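Local coordinates for nitronate monooxygenase family protein (Pseudomonas aeruginosa, PDB 4QIT) that oxidatively denitrifies alkyl nitronates, the toxin propionate 3-nitronate best of all, using molecular oxygen and a bound flavin mononucleotide, at residues K112-S117 / V308-K313; T163-A168 / L205-L210. The protein carries 1 engineered substitution. One frame throughout, in Å; residues are numbered along the deposited sequence.

Interaction 1 (K112-S117 / V308-K313)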
ATOM      1  N   LYS A 112      15.909 -14.560 -24.729  1.00 14.12           N
ATOM      2  CA  LYS A 112      16.141 -13.368 -25.533  1.00 15.54           C
ATOM      3  C   LYS A 112      15.668 -12.107 -24.822  1.00 15.87           C
ATOM      4  O   LYS A 112      14.807 -12.156 -23.931  1.00 13.59           O
ATOM      5  CB  LYS A 112      15.413 -13.490 -26.879  1.00 14.14           C
ATOM      6  CG  LYS A 112      15.765 -14.738 -27.693  1.00 17.92           C
ATOM      7  CD  LYS A 112      14.946 -14.762 -28.979  1.00 21.97           C
ATOM      8  CE  LYS A 112      15.105 -16.067 -29.737  1.00 27.62           C
ATOM      9  NZ  LYS A 112      14.403 -17.179 -29.050  1.00 35.61           N
ATOM     10  N   ASN A 113      16.227 -10.977 -25.239  1.00 13.50           N
ATOM     11  CA  ASN A 113      15.852  -9.674 -24.711  1.00 12.71           C
ATOM     12  C   ASN A 113      14.565  -9.209 -25.387  1.00 12.25           C
ATOM     13  O   ASN A 113      14.584  -8.363 -26.283  1.00 13.45           O
ATOM     14  CB  ASN A 113      16.989  -8.689 -24.964  1.00 15.08           C
ATOM     15  CG  ASN A 113      16.791  -7.378 -24.264  1.00 16.48           C
ATOM     16  OD1 ASN A 113      15.898  -7.239 -23.433  1.00 15.14           O
ATOM     17  ND2 ASN A 113      17.636  -6.401 -24.585  1.00 17.39           N
ATOM     18  N   ILE A 114      13.437  -9.752 -24.941  1.00 11.78           N
ATOM     19  CA  ILE A 114      12.191  -9.606 -25.699  1.00 14.51           C
ATOM     20  C   ILE A 114      11.568  -8.218 -25.638  1.00 14.50           C
ATOM     21  O   ILE A 114      10.799  -7.837 -26.522  1.00 14.99           O
ATOM     22  CB  ILE A 114      11.149 -10.643 -25.269  1.00 13.92           C
ATOM     23  CG1 ILE A 114      10.893 -10.539 -23.765  1.00 12.72           C
ATOM     24  CG2 ILE A 114      11.618 -12.034 -25.631  1.00 16.55           C
ATOM     25  CD1 ILE A 114       9.617 -11.272 -23.328  1.00 17.02           C
ATOM     26  N   TYR A 115      11.891  -7.457 -24.598  1.00 10.82           N
ATOM     27  CA  TYR A 115      11.366  -6.107 -24.463  1.00 11.25           C
ATOM     28  C   TYR A 115      12.520  -5.118 -24.491  1.00 12.77           C
ATOM     29  O   TYR A 115      13.151  -4.865 -23.458  1.00 14.01           O
ATOM     30  CB  TYR A 115      10.606  -5.937 -23.139  1.00 12.77           C
ATOM     31  CG  TYR A 115       9.311  -6.715 -23.019  1.00 13.77           C
ATOM     32  CD1 TYR A 115       8.665  -7.223 -24.136  1.00 15.72           C
ATOM     33  CD2 TYR A 115       8.731  -6.924 -21.772  1.00 15.26           C
ATOM     34  CE1 TYR A 115       7.467  -7.934 -24.012  1.00 16.64           C
ATOM     35  CE2 TYR A 115       7.543  -7.623 -21.640  1.00 21.57           C
ATOM     36  CZ  TYR A 115       6.919  -8.127 -22.762  1.00 17.91           C
ATOM     37  OH  TYR A 115       5.737  -8.829 -22.629  1.00 21.54           O
ATOM     38  N   LEU A 116      12.803  -4.554 -25.662  1.00 13.91           N
ATOM     39  CA  LEU A 116      13.881  -3.579 -25.746  1.00 12.40           C
ATOM     40  C   LEU A 116      13.460  -2.288 -25.070  1.00 13.03           C
ATOM     41  O   LEU A 116      12.368  -1.763 -25.315  1.00 14.27           O
ATOM     42  CB  LEU A 116      14.285  -3.312 -27.196  1.00 14.35           C
ATOM     43  CG  LEU A 116      14.794  -4.511 -27.992  1.00 16.99           C
ATOM     44  CD1 LEU A 116      15.151  -4.083 -29.410  1.00 20.72           C
ATOM     45  CD2 LEU A 116      15.986  -5.143 -27.301  1.00 19.95           C
ATOM     46  N   SER A 117      14.321  -1.788 -24.196  1.00 12.60           N
ATOM     47  CA  SER A 117      14.097  -0.511 -23.550  1.00 11.92           C
ATOM     48  C   SER A 117      14.196   0.624 -24.557  1.00 14.61           C
ATOM     49  O   SER A 117      14.887   0.509 -25.575  1.00 16.35           O
ATOM     50  CB  SER A 117      15.135  -0.303 -22.452  1.00 12.85           C
ATOM     51  OG  SER A 117      14.982   0.974 -21.863  1.00 13.06           O
ATOM     52  N   VAL A 308      13.785 -13.244 -17.937  1.00  9.97           N
ATOM     53  CA  VAL A 308      12.898 -14.099 -17.151  1.00 11.64           C
ATOM     54  C   VAL A 308      11.524 -14.224 -17.802  1.00 11.07           C
ATOM     55  O   VAL A 308      10.975 -15.323 -17.897  1.00  9.90           O
ATOM     56  CB  VAL A 308      12.752 -13.591 -15.703  1.00 10.80           C
ATOM     57  CG1 VAL A 308      11.771 -14.460 -14.914  1.00 12.50           C
ATOM     58  CG2 VAL A 308      14.108 -13.565 -15.021  1.00 14.19           C
ATOM     59  N   TYR A 309      10.972 -13.101 -18.266  1.00 10.38           N
ATOM     60  CA  TYR A 309       9.661 -13.154 -18.912  1.00 10.20           C
ATOM     61  C   TYR A 309       9.668 -13.983 -20.199  1.00 11.58           C
ATOM     62  O   TYR A 309       8.676 -14.624 -20.523  1.00 10.36           O
ATOM     63  CB  TYR A 309       9.086 -11.749 -19.152  1.00 10.66           C
ATOM     64  CG  TYR A 309       7.567 -11.749 -19.245  1.00 14.98           C
ATOM     65  CD1 TYR A 309       6.810 -12.569 -18.420  1.00 15.24           C
ATOM     66  CD2 TYR A 309       6.898 -10.931 -20.144  1.00 21.39           C
ATOM     67  CE1 TYR A 309       5.426 -12.580 -18.480  1.00 17.83           C
ATOM     68  CE2 TYR A 309       5.502 -10.937 -20.213  1.00 23.10           C
ATOM     69  CZ  TYR A 309       4.780 -11.764 -19.372  1.00 22.21           C
ATOM     70  OH  TYR A 309       3.401 -11.789 -19.419  1.00 25.43           O
ATOM     71  N   ASP A 310      10.784 -13.989 -20.920  1.00  9.72           N
ATOM     72  CA  ASP A 310      10.900 -14.826 -22.110  1.00 10.34           C
ATOM     73  C   ASP A 310      10.754 -16.303 -21.729  1.00 12.78           C
ATOM     74  O   ASP A 310      10.069 -17.062 -22.418  1.00 12.10           O
ATOM     75  CB  ASP A 310      12.240 -14.559 -22.800  1.00 10.64           C
ATOM     76  CG  ASP A 310      12.315 -15.163 -24.193  1.00 15.01           C
ATOM     77  OD1 ASP A 310      11.285 -15.187 -24.901  1.00 14.77           O
ATOM     78  OD2 ASP A 310      13.413 -15.620 -24.589  1.00 14.30           O
ATOM     79  N   ALA A 311      11.371 -16.702 -20.620  1.00 11.71           N
ATOM     80  CA  ALA A 311      11.251 -18.078 -20.150  1.00 10.67           C
ATOM     81  C   ALA A 311       9.804 -18.380 -19.746  1.00 10.41           C
ATOM     82  O   ALA A 311       9.238 -19.415 -20.111  1.00 12.49           O
ATOM     83  CB  ALA A 311      12.217 -18.341 -18.978  1.00 11.75           C
ATOM     84  N   THR A 312       9.204 -17.461 -19.005  1.00 10.22           N
ATOM     85  CA  THR A 312       7.833 -17.632 -18.546  1.00 10.26           C
ATOM     86  C   THR A 312       6.864 -17.716 -19.722  1.00 10.17           C
ATOM     87  O   THR A 312       5.948 -18.550 -19.710  1.00 10.59           O
ATOM     88  CB  THR A 312       7.445 -16.488 -17.601  1.00 11.16           C
ATOM     89  OG1 THR A 312       8.257 -16.566 -16.421  1.00 11.53           O
ATOM     90  CG2 THR A 312       5.970 -16.556 -17.202  1.00 11.31           C
ATOM     91  N   LYS A 313       7.059 -16.869 -20.733  1.00 10.21           N
ATOM     92  CA  LYS A 313       6.198 -16.915 -21.920  1.00 11.25           C
ATOM     93  C   LYS A 313       6.256 -18.275 -22.614  1.00 11.48           C
ATOM     94  O   LYS A 313       5.230 -18.809 -23.048  1.00 10.39           O
ATOM     95  CB  LYS A 313       6.535 -15.783 -22.890  1.00 11.14           C
ATOM     96  CG  LYS A 313       5.977 -14.449 -22.462  1.00 16.31           C
ATOM     97  CD  LYS A 313       6.282 -13.379 -23.506  1.00 19.69           C
ATOM     98  CE  LYS A 313       5.129 -12.413 -23.674  1.00 32.28           C
ATOM     99  NZ  LYS A 313       5.163 -11.782 -25.032  1.00 34.59           N
TER
HETATM  100  O   HOH W   1      13.627 -17.612 -26.224  1.00 17.82           O
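Beside the nitroethane pocket of this flavoenzyme, the loop carrying Lys-112, Ile-114 and Tyr-115 lies against Asp-310, Tyr-309 and Lys-313 of helix 307-320. The polar end is held by Asp-310, whose OD2 accepts a hydrogen bond from Lys-112 N at 2.7 Å; the N-H arrives from above the carboxylate plane, and the bond is bent to 147°. A water links the same OD2 to Lys-112 NZ, so that the ammonium and carboxylate meet through the water, Lys-112 NZ and Asp-310 OD2 being 4.8 Å apart. Asp-310 OD1 sits 3.3 Å from Ile-114 CG2. With chi1 at 56°, Ile-114 sends CG1 between its own backbone N and carbonyl carbon, and Ile-114 CD1 then reaches the helix, 3.9 Å from Lys-313 CD. At the inner end the two tyrosine rings meet obliquely, planes at 55°, with Tyr-115 OH at the edge of the Tyr-309 ring, 3.2 Å from Tyr-309 CE2. Lys-313 CG covers one face of the Tyr-309 ring, over its centre. The buried Tyr-115 has its side chain about 6 Å from bound nitroethane, completing a loop packed on a helix beside the active site of a TIM-barrel flavoenzyme of the nitronate monooxygenase family.

Interaction 2 (T163-A168 / L205-L210)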
ATOM      1  N   THR A 163       7.185   5.916  -8.352  1.00  9.08           N
ATOM      2  CA  THR A 163       6.612   5.253  -7.175  1.00  8.56           C
ATOM      3  C   THR A 163       6.994   5.915  -5.858  1.00  9.77           C
ATOM      4  O   THR A 163       6.496   5.527  -4.807  1.00  9.29           O
ATOM      5  CB  THR A 163       6.969   3.744  -7.094  1.00  9.09           C
ATOM      6  OG1 THR A 163       8.370   3.592  -6.818  1.00  9.72           O
ATOM      7  CG2 THR A 163       6.581   3.018  -8.374  1.00  9.31           C
ATOM      8  N   THR A 164       7.892   6.899  -5.915  1.00  9.97           N
ATOM      9  CA  THR A 164       8.377   7.570  -4.706  1.00 10.72           C
ATOM     10  C   THR A 164       8.644   9.028  -5.021  1.00 10.96           C
ATOM     11  O   THR A 164       8.819   9.386  -6.186  1.00 11.21           O
ATOM     12  CB  THR A 164       9.725   6.989  -4.208  1.00 11.66           C
ATOM     13  OG1 THR A 164      10.747   7.287  -5.172  1.00 12.71           O
ATOM     14  CG2 THR A 164       9.639   5.484  -3.971  1.00 13.39           C
ATOM     15  N   PRO A 165       8.709   9.869  -3.983  1.00 11.11           N
ATOM     16  CA  PRO A 165       9.118  11.267  -4.182  1.00 11.25           C
ATOM     17  C   PRO A 165      10.495  11.393  -4.839  1.00 13.11           C
ATOM     18  O   PRO A 165      10.707  12.316  -5.638  1.00 13.92           O
ATOM     19  CB  PRO A 165       9.162  11.802  -2.754  1.00 13.39           C
ATOM     20  CG  PRO A 165       8.083  11.028  -2.050  1.00 13.61           C
ATOM     21  CD  PRO A 165       8.213   9.635  -2.613  1.00 11.29           C
ATOM     22  N   GLU A 166      11.413  10.482  -4.527  1.00 11.67           N
ATOM     23  CA  GLU A 166      12.739  10.516  -5.145  1.00 12.24           C
ATOM     24  C   GLU A 166      12.647  10.250  -6.651  1.00 14.90           C
ATOM     25  O   GLU A 166      13.299  10.916  -7.456  1.00 15.72           O
ATOM     26  CB  GLU A 166      13.695   9.529  -4.460  1.00 14.09           C
ATOM     27  CG  GLU A 166      14.028   9.850  -2.987  1.00 17.84           C
ATOM     28  CD  GLU A 166      12.851   9.695  -2.030  1.00 22.47           C
ATOM     29  OE1 GLU A 166      11.921   8.904  -2.316  1.00 18.34           O
ATOM     30  OE2 GLU A 166      12.848  10.369  -0.978  1.00 29.63           O
ATOM     31  N   GLU A 167      11.819   9.285  -7.045  1.00 11.15           N
ATOM     32  CA  GLU A 167      11.623   9.026  -8.463  1.00 12.97           C
ATOM     33  C   GLU A 167      10.899  10.192  -9.134  1.00 12.65           C
ATOM     34  O   GLU A 167      11.200  10.537 -10.277  1.00 12.24           O
ATOM     35  CB  GLU A 167      10.901   7.687  -8.679  1.00 10.52           C
ATOM     36  CG  GLU A 167      11.814   6.494  -8.375  1.00 12.40           C
ATOM     37  CD  GLU A 167      11.080   5.166  -8.324  1.00 12.13           C
ATOM     38  OE1 GLU A 167       9.832   5.156  -8.456  1.00 12.14           O
ATOM     39  OE2 GLU A 167      11.751   4.125  -8.137  1.00 12.66           O
ATOM     40  N   ALA A 168       9.964  10.809  -8.417  1.00 12.68           N
ATOM     41  CA  ALA A 168       9.250  11.968  -8.946  1.00 11.86           C
ATOM     42  C   ALA A 168      10.209  13.134  -9.209  1.00 14.38           C
ATOM     43  O   ALA A 168      10.032  13.869 -10.179  1.00 15.20           O
ATOM     44  CB  ALA A 168       8.145  12.388  -8.000  1.00 14.93           C
ATOM     45  N   LEU A 205      -2.743   6.553  -1.469  1.00  7.86           N
ATOM     46  CA  LEU A 205      -3.224   7.683  -0.686  1.00  8.29           C
ATOM     47  C   LEU A 205      -2.056   8.517  -0.166  1.00 10.94           C
ATOM     48  O   LEU A 205      -2.107   9.750  -0.208  1.00 12.35           O
ATOM     49  CB  LEU A 205      -4.113   7.207   0.456  1.00 10.24           C
ATOM     50  CG  LEU A 205      -4.668   8.335   1.327  1.00  9.97           C
ATOM     51  CD1 LEU A 205      -6.164   8.157   1.535  1.00 14.00           C
ATOM     52  CD2 LEU A 205      -3.915   8.353   2.656  1.00 10.85           C
ATOM     53  N   ALA A 206      -0.997   7.861   0.305  1.00  8.21           N
ATOM     54  CA  ALA A 206       0.176   8.618   0.750  1.00  9.20           C
ATOM     55  C   ALA A 206       0.945   9.191  -0.436  1.00  9.19           C
ATOM     56  O   ALA A 206       1.322  10.374  -0.428  1.00  9.90           O
ATOM     57  CB  ALA A 206       1.103   7.754   1.608  1.00  8.99           C
ATOM     58  N   LEU A 207       1.186   8.375  -1.461  1.00  7.42           N
ATOM     59  CA  LEU A 207       2.027   8.818  -2.576  1.00  8.24           C
ATOM     60  C   LEU A 207       1.449  10.019  -3.311  1.00  9.60           C
ATOM     61  O   LEU A 207       2.171  10.980  -3.600  1.00  9.79           O
ATOM     62  CB  LEU A 207       2.280   7.684  -3.571  1.00  9.27           C
ATOM     63  CG  LEU A 207       3.242   8.029  -4.709  1.00  7.66           C
ATOM     64  CD1 LEU A 207       4.654   8.339  -4.202  1.00  9.87           C
ATOM     65  CD2 LEU A 207       3.296   6.901  -5.722  1.00 10.10           C
ATOM     66  N   VAL A 208       0.159   9.977  -3.623  1.00  8.23           N
ATOM     67  CA  VAL A 208      -0.469  11.083  -4.343  1.00  8.36           C
ATOM     68  C   VAL A 208      -0.404  12.378  -3.535  1.00 10.37           C
ATOM     69  O   VAL A 208      -0.067  13.436  -4.073  1.00 11.07           O
ATOM     70  CB  VAL A 208      -1.925  10.752  -4.717  1.00  9.02           C
ATOM     71  CG1 VAL A 208      -2.616  11.959  -5.346  1.00 10.21           C
ATOM     72  CG2 VAL A 208      -1.944   9.597  -5.695  1.00 10.93           C
ATOM     73  N   ARG A 209      -0.696  12.293  -2.243  1.00  9.28           N
ATOM     74  CA  ARG A 209      -0.644  13.471  -1.387  1.00  8.53           C
ATOM     75  C   ARG A 209       0.770  14.036  -1.304  1.00 11.00           C
ATOM     76  O   ARG A 209       0.965  15.251  -1.367  1.00 11.70           O
ATOM     77  CB  ARG A 209      -1.164  13.149   0.009  1.00 10.15           C
ATOM     78  CG  ARG A 209      -1.279  14.392   0.871  1.00 10.08           C
ATOM     79  CD  ARG A 209      -2.607  15.127   0.647  1.00 12.10           C
ATOM     80  NE  ARG A 209      -2.531  16.482   1.180  1.00 19.43           N
ATOM     81  CZ  ARG A 209      -2.296  17.561   0.443  1.00 21.65           C
ATOM     82  NH1 ARG A 209      -2.232  18.750   1.029  1.00 23.56           N
ATOM     83  NH2 ARG A 209      -2.139  17.463  -0.880  1.00 18.56           N
ATOM     84  N   LEU A 210       1.761  13.163  -1.157  1.00 10.46           N
ATOM     85  CA  LEU A 210       3.152  13.596  -1.066  1.00 11.08           C
ATOM     86  C   LEU A 210       3.602  14.316  -2.333  1.00 13.08           C
ATOM     87  O   LEU A 210       4.239  15.369  -2.275  1.00 14.98           O
ATOM     88  CB  LEU A 210       4.069  12.399  -0.804  1.00  8.78           C
ATOM     89  CG  LEU A 210       3.966  11.760   0.587  1.00 10.63           C
ATOM     90  CD1 LEU A 210       4.676  10.408   0.647  1.00 10.92           C
ATOM     91  CD2 LEU A 210       4.516  12.697   1.666  1.00 13.76           C
TER
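Leu-207 holds its CG anti to the backbone N (chi1 -175°), and this carries both methyls across to the turn that leads into helix 165-173. Leu-207 CD1 comes within 3.4 Å of Thr-163 O and its CD2 within 3.6 Å of the same Thr-163 O, so the carbonyl oxygen is straddled by the fork of the leucine. Leu-207 CD1 also lies 3.8 Å from Thr-164 CA and touches Pro-165 CD. One turn further along its helix, Leu-210 CD1 lies 4.4 Å from Pro-165 CG, a looser contact. Leu-207 packs chiefly on the backbone of Thr-163 and Thr-164, and the side-chain pairs, Pro-165 with Leu-207 and Leu-210, are apolar, with the prolyl ring resting obliquely against Leu-207. In the TIM barrel both helices belong to the outer layer: helix 165-173 follows strand 157-162, and helix 204-212 comes after strand 178-182, whose Ala-181 Leu-207 also touches. What shapes the turn is a set of bonds behind this contact. Thr-164 is the N-cap, its OG1 accepting from Glu-167 N at 2.9 Å. Glu-167 in turn folds back over the cap, and its OE1 takes two donors from one residue: Thr-163 N at 2.8 Å, nearly along the C-O axis, and Thr-163 OG1 at 2.7 Å, from above the carboxylate plane. Glu-167 OE2 is bonded to Phe-193 N, so both carboxylate oxygens are engaged. Thr-163 lies by Gln-182, a residue of the FMN site, while Glu-166 and Arg-209 form salt bridges to Arg-271 and Asp-227 of the second subunit.

How the interactions relate
Interactions 1 and 2 lie in different regions of one chain, their centres 29 Å apart and their nearest atoms about 14 Å apart, with no touch between them. Along the sequence the order is 112-117, 163-168, 205-210, 308-313, which nests interaction 2 inside the loop that interaction 1 closes. Interaction 2 joins two neighbouring barrel helices that follow successive strands of the parallel sheet, and it also borders the second subunit. Interaction 1 ties a loop preceding helix 124-131 to helix 307-320, and no other subunit touches it. Both lie near the cofactor, the side chains of Tyr-115 and Thr-163 each about 8 Å from the FMN, so the site is bordered by parts of the chain far apart in sequence.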